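Local structure of Orf34 (Pseudomonas syringae pv. syringae, 5KLP) at residues T138-E143 against D208-G213; E179-A184 against R228-A233; L256-Y261 against G279-R284; T268-L273 against N295-N300. The protein transfers acetyl groups from acetyl-CoA to serine and threonine residues of host proteins, with inositol hexakisphosphate as cofactor, and so impairs the host microtubule network and immunity. The protein carries 10 engineered substitutions. All blocks are in the same frame, centred on the assembly; numbering follows the deposited sequence.

How the contacts relate
All four contacts belong to the acetyltransferase domain and run from its central mixed sheet toward the inositol hexakisphosphate site. Contact 1 uses strand 138-143 and contact 2 the end of the adjacent parallel strand 175-179; their segments alternate along the chain, their centres lie about 17 Å apart, and E143 O is probably hydrogen-bonded to T180 N. Contacts 3 and 4 come later in the sequence, also alternate with each other, and have centres only about 10 Å apart. Contact 2 touches both, through T180 to Y261 and Q181 to Q269. A continuous set of contacts thus links the strand that ends in the active-site E143 to helix 296-302, whose R299 holds the cofactor.

Contact 1: residues T138-E143 against D208-G213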
# COMPACT_ATOMS: atom_id res chain seq x y z
N THR A 138 -15.16 4.99 -9.45
CA THR A 138 -14.78 3.63 -9.08
C THR A 138 -13.56 3.75 -8.19
O THR A 138 -12.76 4.67 -8.35
CB THR A 138 -14.48 2.75 -10.30
OG1 THR A 138 -13.47 3.37 -11.10
CG2 THR A 138 -15.75 2.54 -11.15
N ILE A 139 -13.45 2.84 -7.23
CA ILE A 139 -12.45 2.96 -6.17
C ILE A 139 -11.86 1.60 -5.85
O ILE A 139 -12.57 0.65 -5.56
CB ILE A 139 -13.04 3.59 -4.88
CG1 ILE A 139 -13.60 4.99 -5.16
CG2 ILE A 139 -11.97 3.67 -3.78
CD1 ILE A 139 -14.41 5.57 -4.01
N ILE A 140 -10.54 1.52 -5.92
CA ILE A 140 -9.80 0.33 -5.54
C ILE A 140 -9.01 0.64 -4.28
O ILE A 140 -8.11 1.46 -4.31
CB ILE A 140 -8.82 -0.09 -6.63
CG1 ILE A 140 -9.57 -0.41 -7.93
CG2 ILE A 140 -7.97 -1.28 -6.17
CD1 ILE A 140 -8.65 -0.53 -9.10
N ILE A 141 -9.35 -0.01 -3.18
CA ILE A 141 -8.58 0.18 -1.96
C ILE A 141 -7.63 -0.98 -1.78
O ILE A 141 -8.05 -2.14 -1.72
CB ILE A 141 -9.50 0.27 -0.74
CG1 ILE A 141 -10.42 1.49 -0.86
CG2 ILE A 141 -8.68 0.33 0.56
CD1 ILE A 141 -11.57 1.47 0.12
N THR A 142 -6.33 -0.69 -1.74
CA THR A 142 -5.35 -1.75 -1.53
C THR A 142 -4.99 -1.80 -0.06
O THR A 142 -4.49 -0.82 0.52
CB THR A 142 -4.05 -1.54 -2.35
OG1 THR A 142 -3.45 -0.30 -1.96
CG2 THR A 142 -4.35 -1.50 -3.84
N GLU A 143 -5.30 -2.94 0.54
CA GLU A 143 -5.01 -3.24 1.94
C GLU A 143 -3.72 -4.05 1.99
O GLU A 143 -3.71 -5.21 1.60
CB GLU A 143 -6.18 -4.05 2.55
CG GLU A 143 -5.89 -4.67 3.91
CD GLU A 143 -5.52 -3.63 4.96
OE1 GLU A 143 -4.31 -3.47 5.25
OE2 GLU A 143 -6.46 -2.98 5.49
N ASP A 208 -6.57 0.75 -14.72
CA ASP A 208 -7.63 1.26 -15.60
C ASP A 208 -8.61 0.17 -15.96
O ASP A 208 -9.82 0.38 -15.99
CB ASP A 208 -7.05 1.85 -16.89
CG ASP A 208 -6.42 3.21 -16.69
OD1 ASP A 208 -6.61 3.81 -15.61
OD2 ASP A 208 -5.73 3.68 -17.61
N ASP A 209 -8.08 -1.01 -16.24
CA ASP A 209 -8.92 -2.13 -16.63
C ASP A 209 -9.78 -2.60 -15.45
O ASP A 209 -10.95 -2.94 -15.64
CB ASP A 209 -8.07 -3.28 -17.15
CG ASP A 209 -8.88 -4.27 -17.96
OD1 ASP A 209 -9.57 -3.82 -18.91
OD2 ASP A 209 -8.85 -5.47 -17.63
N ILE A 210 -9.21 -2.60 -14.25
CA ILE A 210 -9.99 -2.98 -13.08
C ILE A 210 -11.09 -1.96 -12.84
O ILE A 210 -12.23 -2.33 -12.55
CB ILE A 210 -9.11 -3.12 -11.84
CG1 ILE A 210 -8.06 -4.21 -12.06
CG2 ILE A 210 -9.96 -3.45 -10.61
CD1 ILE A 210 -7.13 -4.34 -10.88
N HIS A 211 -10.77 -0.68 -13.00
CA HIS A 211 -11.77 0.37 -12.87
C HIS A 211 -12.90 0.21 -13.91
O HIS A 211 -14.08 0.36 -13.57
CB HIS A 211 -11.11 1.75 -13.00
CG HIS A 211 -10.43 2.21 -11.74
ND1 HIS A 211 -11.14 2.66 -10.64
CD2 HIS A 211 -9.12 2.28 -11.40
CE1 HIS A 211 -10.29 2.99 -9.68
NE2 HIS A 211 -9.06 2.77 -10.12
N HIS A 212 -12.55 -0.10 -15.15
CA HIS A 212 -13.56 -0.34 -16.18
C HIS A 212 -14.53 -1.45 -15.76
O HIS A 212 -15.74 -1.32 -15.95
CB HIS A 212 -12.92 -0.69 -17.53
CG HIS A 212 -12.21 0.46 -18.17
ND1 HIS A 212 -11.12 0.30 -19.00
CD2 HIS A 212 -12.43 1.79 -18.10
CE1 HIS A 212 -10.70 1.48 -19.42
NE2 HIS A 212 -11.48 2.41 -18.88
N GLY A 213 -14.00 -2.52 -15.18
CA GLY A 213 -14.87 -3.58 -14.69
C GLY A 213 -15.78 -3.07 -13.60
O GLY A 213 -16.98 -3.35 -13.60
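I140 lays its CD1 methyl over one face of the H211 imidazole, 3.8 Å from the ring centroid and displaced toward the NE2 side, a CH-pi contact. The same methyl touches I210 CG2 at 3.5 Å, where the two isoleucines meet at about a right angle. With CG1 placed anti to the carbonyl carbon (chi1 -60°) and chi2 extended, I140 carries CD1 far enough from its strand to reach both helix residues. T138, two residues earlier and facing the same way, approaches the ring's edge instead: OG1 lies a very short 2.5 Å from H211 ND1 in a hydrogen bond in which either could be the donor. Strand 138-143 is an inner strand of the mixed sheet, and the 208-213 part of helix 204-215 packs against one face of the sheet, its axis 8.2 Å from that of the strand segment at closest. Beta-branched residues suit the strand, and alternation sends I139 to the other face. H211 is buried, yet both ring nitrogens have partners, since NE2 bonds D128 OD1 on neighbouring strand 125-130; held at both nitrogens, the ring has its rotation fixed. T138 OG1 also bonds H132 NE2. Farther along the strand, the active-site E143 is bonded through OE2 to H158 and Q154.

Contact 2: residues E179-A184 against R228-A233; sequences ETQAAA and RTTLGA. Engineered in segment 179-184: A183 (natural residue Gln), A184 (natural residue Lys).
E179 pushes its carboxylate against the first turn of helix 230-238, where both oxygens take bonds from T230. Its side chain is stretched out: CG stands anti to the backbone N (chi1 171°) and the chain continues straight, which carries the acid from the end of its strand to the helix start. The two oxygens divide the work. OE2 accepts from T230 N at 2.9 Å, and OE1 from T230 OG1 at 2.6 Å; both donors arrive on the syn sides, close to the carboxylate plane. A weak second bond runs from T230 N to OE1. T230 can offer hydroxyl and amide together because OG1 sits between the backbone N and the carbonyl carbon (chi1 62°), and that hydroxyl also meets V148 N. At the N-terminus of a helix an acid suits its place, since the amides of the first turn and the helix dipole would probably stabilise its negative charge. T229 is the N-cap: its OG1 accepts from G232 N at 3.0 Å and also bonds R226 O. Q181, two residues on in the loop, adds a bond to the same carboxylate, NE2 reaching E179 OE2 at 2.7 Å on the anti side, 31° out of the carboxylate plane. Q181 itself has a positive phi, in the left-handed region, and T180 begins an ST turn, with OG1 accepting from A182 N. OE1 gains a further donor in I147 N, and the E179 side chain lies about 5 Å from that of the active-site E143.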
# COMPACT_ATOMS: atom_id res chain seq x y z
N GLU A 179 -6.88 -7.23 -0.75
CA GLU A 179 -6.06 -7.60 0.40
C GLU A 179 -4.77 -8.25 -0.08
O GLU A 179 -4.81 -9.32 -0.66
CB GLU A 179 -6.84 -8.54 1.32
CG GLU A 179 -6.02 -9.17 2.44
CD GLU A 179 -6.83 -10.17 3.25
OE1 GLU A 179 -7.69 -9.72 4.03
OE2 GLU A 179 -6.61 -11.40 3.10
N THR A 180 -3.61 -7.63 0.16
CA THR A 180 -2.39 -8.25 -0.37
C THR A 180 -1.66 -9.15 0.65
O THR A 180 -1.03 -10.12 0.25
CB THR A 180 -1.38 -7.18 -0.87
OG1 THR A 180 -0.79 -6.50 0.24
CG2 THR A 180 -2.06 -6.15 -1.77
N GLN A 181 -1.80 -8.86 1.94
CA GLN A 181 -1.05 -9.56 3.01
C GLN A 181 0.46 -9.44 2.86
O GLN A 181 1.21 -10.30 3.34
CB GLN A 181 -1.42 -11.06 3.07
CG GLN A 181 -2.94 -11.33 3.17
CD GLN A 181 -3.28 -12.81 3.33
OE1 GLN A 181 -2.40 -13.65 3.59
NE2 GLN A 181 -4.56 -13.14 3.17
N ALA A 182 0.92 -8.37 2.20
CA ALA A 182 2.36 -8.20 2.05
C ALA A 182 3.00 -7.77 3.38
O ALA A 182 4.11 -8.18 3.69
CB ALA A 182 2.67 -7.19 0.93
N ALA A 183 2.28 -6.96 4.16
CA ALA A 183 2.81 -6.44 5.43
C ALA A 183 2.62 -7.45 6.55
O ALA A 183 1.52 -7.95 6.75
CB ALA A 183 2.13 -5.13 5.79
N ALA A 184 3.69 -7.72 7.28
CA ALA A 184 3.64 -8.67 8.39
C ALA A 184 3.10 -8.03 9.66
O ALA A 184 2.59 -8.72 10.54
CB ALA A 184 5.02 -9.25 8.64
N ARG A 228 -10.10 -16.49 -0.70
CA ARG A 228 -8.71 -16.66 -0.28
C ARG A 228 -8.25 -15.57 0.70
O ARG A 228 -7.15 -15.62 1.23
CB ARG A 228 -7.79 -16.66 -1.52
CG ARG A 228 -7.98 -17.84 -2.45
CD ARG A 228 -7.32 -17.60 -3.81
NE ARG A 228 -7.69 -18.63 -4.78
CZ ARG A 228 -7.84 -18.43 -6.08
NH1 ARG A 228 -7.65 -17.23 -6.61
NH2 ARG A 228 -8.18 -19.45 -6.87
N THR A 229 -9.10 -14.58 0.92
CA THR A 229 -8.78 -13.46 1.81
C THR A 229 -9.32 -13.74 3.20
O THR A 229 -10.16 -14.63 3.39
CB THR A 229 -9.39 -12.13 1.31
OG1 THR A 229 -10.82 -12.22 1.36
CG2 THR A 229 -8.95 -11.83 -0.13
N THR A 230 -8.84 -12.98 4.18
CA THR A 230 -9.33 -13.11 5.54
C THR A 230 -10.82 -12.82 5.60
O THR A 230 -11.54 -13.40 6.40
CB THR A 230 -8.59 -12.17 6.50
OG1 THR A 230 -8.81 -10.81 6.11
CG2 THR A 230 -7.08 -12.48 6.49
N LEU A 231 -11.28 -11.91 4.74
CA LEU A 231 -12.71 -11.61 4.63
C LEU A 231 -13.46 -12.85 4.15
O LEU A 231 -14.51 -13.22 4.70
CB LEU A 231 -12.94 -10.42 3.70
CG LEU A 231 -14.42 -10.16 3.42
CD1 LEU A 231 -15.15 -9.73 4.68
CD2 LEU A 231 -14.60 -9.12 2.32
N GLY A 232 -12.92 -13.48 3.12
CA GLY A 232 -13.54 -14.67 2.55
C GLY A 232 -13.64 -15.81 3.55
O GLY A 232 -14.66 -16.51 3.60
N ALA A 233 -12.58 -15.98 4.34
CA ALA A 233 -12.57 -17.00 5.38
C ALA A 233 -13.69 -16.74 6.37
O ALA A 233 -14.43 -17.65 6.75
CB ALA A 233 -11.23 -17.02 6.10

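Contact 3: residues L256-Y261 against G279-R284; sequences LPVDFY and GRMAGR
M281, a selenomethionine here, curls its side chain into the bend of residues 256-261 and meets several of its residues, chiefly L256, V258 and Y261. The chain turns at chi2 (-68°) and again at chi3, which brings SE to 4.1 Å from V258 CB and 3.9 Å from Y261 CD2. It approaches the tyrosine ring obliquely, in a Met-aromatic contact with SE 4.8 Å from the ring centroid. The terminal CE goes further, to 3.3 Å from L256 O. A long, flexible and polarisable side chain suits such a winding path between an aromatic ring and backbone. V258 is the matching surface: CG2, anti to its backbone N, rests 3.8 Å from M281 O, and CB faces R280 O. Its backbone joins in through a water that accepts from V258 N and donates to R280 O. M281 CE also lies 3.6 Å from the plane of the R280 guanidinium, offset toward its rim. Although R280 NH2 lies close to L256 O, the angle is poor; NH1 makes a salt bridge to D278 and a hydrogen bond to A253 O. Y261 OH likewise bonds outside, to T180 O. The motif is a type I beta turn, G279 to A282, set against a 3-10 turn, 258-261, beside the inositol hexakisphosphate site, to which K262, the next residue after Y261, contributes.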
# COMPACT_ATOMS: atom_id res chain seq x y z
N LEU A 256 -3.38 -8.16 -8.95
CA LEU A 256 -2.36 -7.11 -9.01
C LEU A 256 -1.05 -7.68 -9.53
O LEU A 256 -0.81 -8.88 -9.40
CB LEU A 256 -2.15 -6.48 -7.64
CG LEU A 256 -3.35 -5.80 -6.98
CD1 LEU A 256 -2.96 -5.28 -5.58
CD2 LEU A 256 -3.86 -4.67 -7.85
N PRO A 257 -0.19 -6.84 -10.12
CA PRO A 257 1.13 -7.28 -10.60
C PRO A 257 2.09 -7.60 -9.45
O PRO A 257 1.86 -7.18 -8.32
CB PRO A 257 1.65 -6.08 -11.39
CG PRO A 257 0.52 -5.13 -11.51
CD PRO A 257 -0.43 -5.41 -10.41
N VAL A 258 3.16 -8.32 -9.77
CA VAL A 258 4.13 -8.77 -8.76
C VAL A 258 4.76 -7.59 -8.01
O VAL A 258 5.24 -7.73 -6.88
CB VAL A 258 5.23 -9.64 -9.42
CG1 VAL A 258 6.07 -8.82 -10.40
CG2 VAL A 258 6.09 -10.32 -8.35
N ASP A 259 4.72 -6.41 -8.64
CA ASP A 259 5.18 -5.15 -8.02
C ASP A 259 4.74 -5.04 -6.58
O ASP A 259 5.49 -4.56 -5.72
CB ASP A 259 4.60 -3.95 -8.78
CG ASP A 259 5.02 -3.91 -10.23
OD1 ASP A 259 4.83 -4.93 -10.94
OD2 ASP A 259 5.47 -2.84 -10.67
N PHE A 260 3.51 -5.48 -6.31
CA PHE A 260 2.90 -5.25 -5.01
C PHE A 260 3.40 -6.22 -3.94
O PHE A 260 3.00 -6.14 -2.78
CB PHE A 260 1.37 -5.30 -5.15
CG PHE A 260 0.82 -4.09 -5.87
CD1 PHE A 260 0.85 -4.02 -7.25
CD2 PHE A 260 0.34 -2.99 -5.13
CE1 PHE A 260 0.38 -2.88 -7.91
CE2 PHE A 260 -0.13 -1.86 -5.78
CZ PHE A 260 -0.11 -1.80 -7.18
N TYR A 261 4.31 -7.12 -4.32
CA TYR A 261 4.83 -8.08 -3.36
C TYR A 261 6.33 -7.95 -3.14
O TYR A 261 6.91 -8.69 -2.36
CB TYR A 261 4.46 -9.52 -3.79
CG TYR A 261 3.01 -9.80 -3.47
CD1 TYR A 261 2.64 -10.19 -2.18
CD2 TYR A 261 2.01 -9.58 -4.41
CE1 TYR A 261 1.31 -10.40 -1.86
CE2 TYR A 261 0.67 -9.79 -4.09
CZ TYR A 261 0.33 -10.21 -2.82
OH TYR A 261 -0.98 -10.40 -2.48
N GLY A 279 1.95 -18.41 -12.99
CA GLY A 279 3.29 -17.86 -13.13
C GLY A 279 3.39 -16.35 -12.97
O GLY A 279 4.46 -15.76 -13.19
N ARG A 280 2.30 -15.70 -12.58
CA ARG A 280 2.28 -14.24 -12.58
C ARG A 280 3.18 -13.62 -11.53
O ARG A 280 3.62 -12.48 -11.68
CB ARG A 280 0.84 -13.75 -12.40
CG ARG A 280 0.04 -13.76 -13.72
CD ARG A 280 -1.41 -13.33 -13.53
NE ARG A 280 -1.53 -12.11 -12.74
CZ ARG A 280 -1.92 -12.10 -11.46
NH1 ARG A 280 -2.23 -13.24 -10.86
NH2 ARG A 280 -2.00 -10.95 -10.80
N MSE A 281 3.48 -14.37 -10.47
CA MSE A 281 4.34 -13.85 -9.40
C MSE A 281 5.78 -14.33 -9.55
O MSE A 281 6.61 -14.08 -8.67
CB MSE A 281 3.80 -14.27 -8.04
CG MSE A 281 2.39 -13.80 -7.72
SE MSE A 281 2.30 -11.85 -7.51
CE MSE A 281 1.24 -11.45 -9.12
N ALA A 282 6.08 -15.02 -10.64
CA ALA A 282 7.32 -15.78 -10.74
C ALA A 282 8.37 -15.17 -11.66
O ALA A 282 9.43 -15.76 -11.88
CB ALA A 282 7.01 -17.21 -11.19
N GLY A 283 8.07 -14.01 -12.24
CA GLY A 283 9.00 -13.39 -13.18
C GLY A 283 9.99 -12.45 -12.53
O GLY A 283 10.13 -12.41 -11.31
N ARG A 284 10.67 -11.67 -13.36
CA ARG A 284 11.64 -10.68 -12.91
C ARG A 284 10.96 -9.54 -12.17
O ARG A 284 9.94 -9.03 -12.61
CB ARG A 284 12.43 -10.16 -14.11
CG ARG A 284 13.51 -9.16 -13.76
CD ARG A 284 14.07 -8.45 -15.00
NE ARG A 284 15.37 -7.84 -14.72
CZ ARG A 284 16.49 -8.09 -15.37
NH1 ARG A 284 16.49 -8.96 -16.38
NH2 ARG A 284 17.61 -7.47 -15.03
O HOH W 1 2.97 -9.42 -12.37

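Contact 4: residues T268-L273 against N295-N300; sequences TQAYYL and NLVQRN. Engineered in segment 268-273: Y271 (natural residue Lys), Y272 (natural residue Gln). With IHP (inositol hexakisphosphate), chain D.
Two nearly antiparallel helices pack here through the small side of A270 and the branched side chain of V297, in the region that holds the inositol hexakisphosphate site. The segments 268-273 and 296-300 of the two helices run at 168°, their axes 8.8 Å apart at closest, and A270 and V297 are the closest pair of CA atoms. Alanine suits so close an approach: its CB is 4.0 Å from V297 CG2 and also faces L296 CG and N300 CB. V297 turns CG1 anti to its backbone N (chi1 165°), which leaves CG2 beside that N, and CG2 rests against the opposite backbone, 3.7 Å from both A270 C and Y271 N. One turn on, L273 CD1 meets L296 CD2, continuing the apolar seam; Y271, an engineered residue, adds a looser contact at its CB. The second helix begins with a capping box: N295 OD1 accepts from Q298 N at 2.9 Å, almost in line with the carbonyl bond, while Q298 OE1 accepts from N295 N on a lone pair. From the other side of this helix R299 reaches out, extended from CG to NE, and its two terminal nitrogens bind one phosphate, NH1 to O34 at 2.8 Å and NH2 to O24 at 2.8 Å. P4 lies at the guanidinium's edge, in plane, whereas O43 of another phosphate comes over one face. S324 OG bonds NH2 as well, and lysines K26, K199, K202 and K262 bind the same cofactor.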
# COMPACT_ATOMS: atom_id res chain seq x y z
N THR A 268 8.51 -17.15 3.12
CA THR A 268 7.72 -18.31 2.69
C THR A 268 6.57 -17.87 1.78
O THR A 268 6.23 -18.57 0.83
CB THR A 268 7.19 -19.11 3.88
OG1 THR A 268 6.48 -18.25 4.78
CG2 THR A 268 8.35 -19.76 4.61
N GLN A 269 5.98 -16.71 2.06
CA GLN A 269 4.95 -16.18 1.16
C GLN A 269 5.49 -16.07 -0.27
O GLN A 269 4.87 -16.54 -1.22
CB GLN A 269 4.46 -14.82 1.65
CG GLN A 269 3.39 -14.15 0.80
CD GLN A 269 3.07 -12.77 1.31
OE1 GLN A 269 3.92 -11.87 1.28
NE2 GLN A 269 1.86 -12.60 1.82
N ALA A 270 6.67 -15.47 -0.39
CA ALA A 270 7.34 -15.31 -1.68
C ALA A 270 7.50 -16.65 -2.36
O ALA A 270 7.26 -16.77 -3.56
CB ALA A 270 8.69 -14.63 -1.51
N TYR A 271 7.92 -17.66 -1.60
CA TYR A 271 8.08 -19.00 -2.13
C TYR A 271 6.76 -19.52 -2.71
O TYR A 271 6.73 -19.99 -3.85
CB TYR A 271 8.63 -19.95 -1.06
CG TYR A 271 8.59 -21.40 -1.46
CD1 TYR A 271 9.59 -21.95 -2.24
CD2 TYR A 271 7.55 -22.23 -1.04
CE1 TYR A 271 9.56 -23.28 -2.61
CE2 TYR A 271 7.52 -23.56 -1.41
CZ TYR A 271 8.53 -24.07 -2.20
OH TYR A 271 8.50 -25.39 -2.58
N TYR A 272 5.67 -19.44 -1.95
CA TYR A 272 4.39 -19.97 -2.42
C TYR A 272 3.78 -19.15 -3.56
O TYR A 272 3.13 -19.71 -4.45
CB TYR A 272 3.39 -20.08 -1.25
CG TYR A 272 3.85 -21.08 -0.22
CD1 TYR A 272 3.93 -22.43 -0.53
CD2 TYR A 272 4.21 -20.69 1.06
CE1 TYR A 272 4.38 -23.36 0.39
CE2 TYR A 272 4.66 -21.61 2.00
CZ TYR A 272 4.73 -22.94 1.66
OH TYR A 272 5.17 -23.87 2.58
N LEU A 273 4.00 -17.85 -3.56
CA LEU A 273 3.51 -17.01 -4.65
C LEU A 273 4.14 -17.42 -5.98
O LEU A 273 3.47 -17.50 -7.00
CB LEU A 273 3.78 -15.54 -4.35
CG LEU A 273 2.89 -14.97 -3.23
CD1 LEU A 273 3.18 -13.51 -3.02
CD2 LEU A 273 1.44 -15.17 -3.61
N ASN A 295 14.22 -12.40 -9.01
CA ASN A 295 12.82 -12.73 -8.79
C ASN A 295 12.44 -12.45 -7.34
O ASN A 295 13.27 -12.06 -6.53
CB ASN A 295 12.51 -14.18 -9.19
CG ASN A 295 13.27 -15.21 -8.36
OD1 ASN A 295 13.47 -15.06 -7.16
ND2 ASN A 295 13.68 -16.30 -9.02
N LEU A 296 11.17 -12.68 -7.02
CA LEU A 296 10.63 -12.36 -5.71
C LEU A 296 11.37 -13.05 -4.56
O LEU A 296 11.65 -12.44 -3.53
CB LEU A 296 9.14 -12.72 -5.69
CG LEU A 296 8.16 -11.91 -4.87
CD1 LEU A 296 8.34 -10.40 -5.10
CD2 LEU A 296 6.75 -12.36 -5.25
N VAL A 297 11.67 -14.34 -4.70
CA VAL A 297 12.38 -15.02 -3.63
C VAL A 297 13.82 -14.49 -3.48
O VAL A 297 14.30 -14.29 -2.37
CB VAL A 297 12.39 -16.54 -3.86
CG1 VAL A 297 13.42 -17.20 -2.97
CG2 VAL A 297 10.99 -17.11 -3.57
N GLN A 298 14.49 -14.24 -4.60
CA GLN A 298 15.86 -13.73 -4.54
C GLN A 298 15.89 -12.36 -3.89
O GLN A 298 16.79 -12.05 -3.12
CB GLN A 298 16.47 -13.68 -5.94
CG GLN A 298 16.74 -15.06 -6.54
CD GLN A 298 17.07 -14.99 -8.01
OE1 GLN A 298 16.55 -14.13 -8.73
NE2 GLN A 298 17.95 -15.87 -8.46
N ARG A 299 14.90 -11.54 -4.21
CA ARG A 299 14.83 -10.22 -3.61
C ARG A 299 14.64 -10.32 -2.11
O ARG A 299 15.37 -9.68 -1.34
CB ARG A 299 13.69 -9.39 -4.22
CG ARG A 299 13.61 -8.03 -3.57
CD ARG A 299 12.49 -7.14 -4.07
NE ARG A 299 12.55 -5.92 -3.28
CZ ARG A 299 13.30 -4.86 -3.58
NH1 ARG A 299 14.03 -4.85 -4.69
NH2 ARG A 299 13.31 -3.81 -2.78
N ASN A 300 13.69 -11.16 -1.70
CA ASN A 300 13.41 -11.36 -0.29
C ASN A 300 14.66 -11.77 0.47
O ASN A 300 14.95 -11.23 1.55
CB ASN A 300 12.31 -12.41 -0.10
CG ASN A 300 11.82 -12.48 1.34
OD1 ASN A 300 12.49 -13.04 2.21
ND2 ASN A 300 10.64 -11.92 1.59
C1 IHP D . 13.34 3.04 -8.13
C2 IHP D . 12.41 2.25 -7.11
C3 IHP D . 12.91 1.00 -6.29
C4 IHP D . 14.39 0.53 -6.67
C5 IHP D . 14.97 0.97 -8.00
C6 IHP D . 14.81 2.48 -8.03
O11 IHP D . 12.86 3.06 -9.35
P1 IHP D . 12.43 4.35 -10.36
O21 IHP D . 11.16 4.00 -11.14
O31 IHP D . 13.56 4.61 -11.37
O41 IHP D . 12.17 5.66 -9.64
O12 IHP D . 11.14 2.02 -7.60
P2 IHP D . 9.86 2.77 -6.80
O22 IHP D . 10.05 4.30 -6.83
O32 IHP D . 8.48 2.44 -7.36
O42 IHP D . 9.93 2.39 -5.30
O13 IHP D . 12.06 0.07 -6.52
P3 IHP D . 10.99 -0.85 -5.60
O23 IHP D . 9.90 -0.12 -4.81
O33 IHP D . 10.37 -1.51 -6.82
O43 IHP D . 11.67 -1.87 -4.69
O14 IHP D . 14.55 -0.79 -6.52
P4 IHP D . 15.21 -1.46 -5.20
O24 IHP D . 14.21 -1.53 -4.04
O34 IHP D . 15.77 -2.87 -5.48
O44 IHP D . 16.41 -0.62 -4.71
O15 IHP D . 14.54 0.30 -9.09
P5 IHP D . 15.54 -0.73 -10.01
O25 IHP D . 16.85 -1.02 -9.27
O35 IHP D . 14.83 -2.09 -10.28
O45 IHP D . 15.90 -0.12 -11.37
O16 IHP D . 15.59 3.02 -8.97
P6 IHP D . 16.35 4.46 -8.84
O26 IHP D . 16.84 4.68 -7.41
O36 IHP D . 17.56 4.53 -9.79
O46 IHP D . 15.41 5.61 -9.22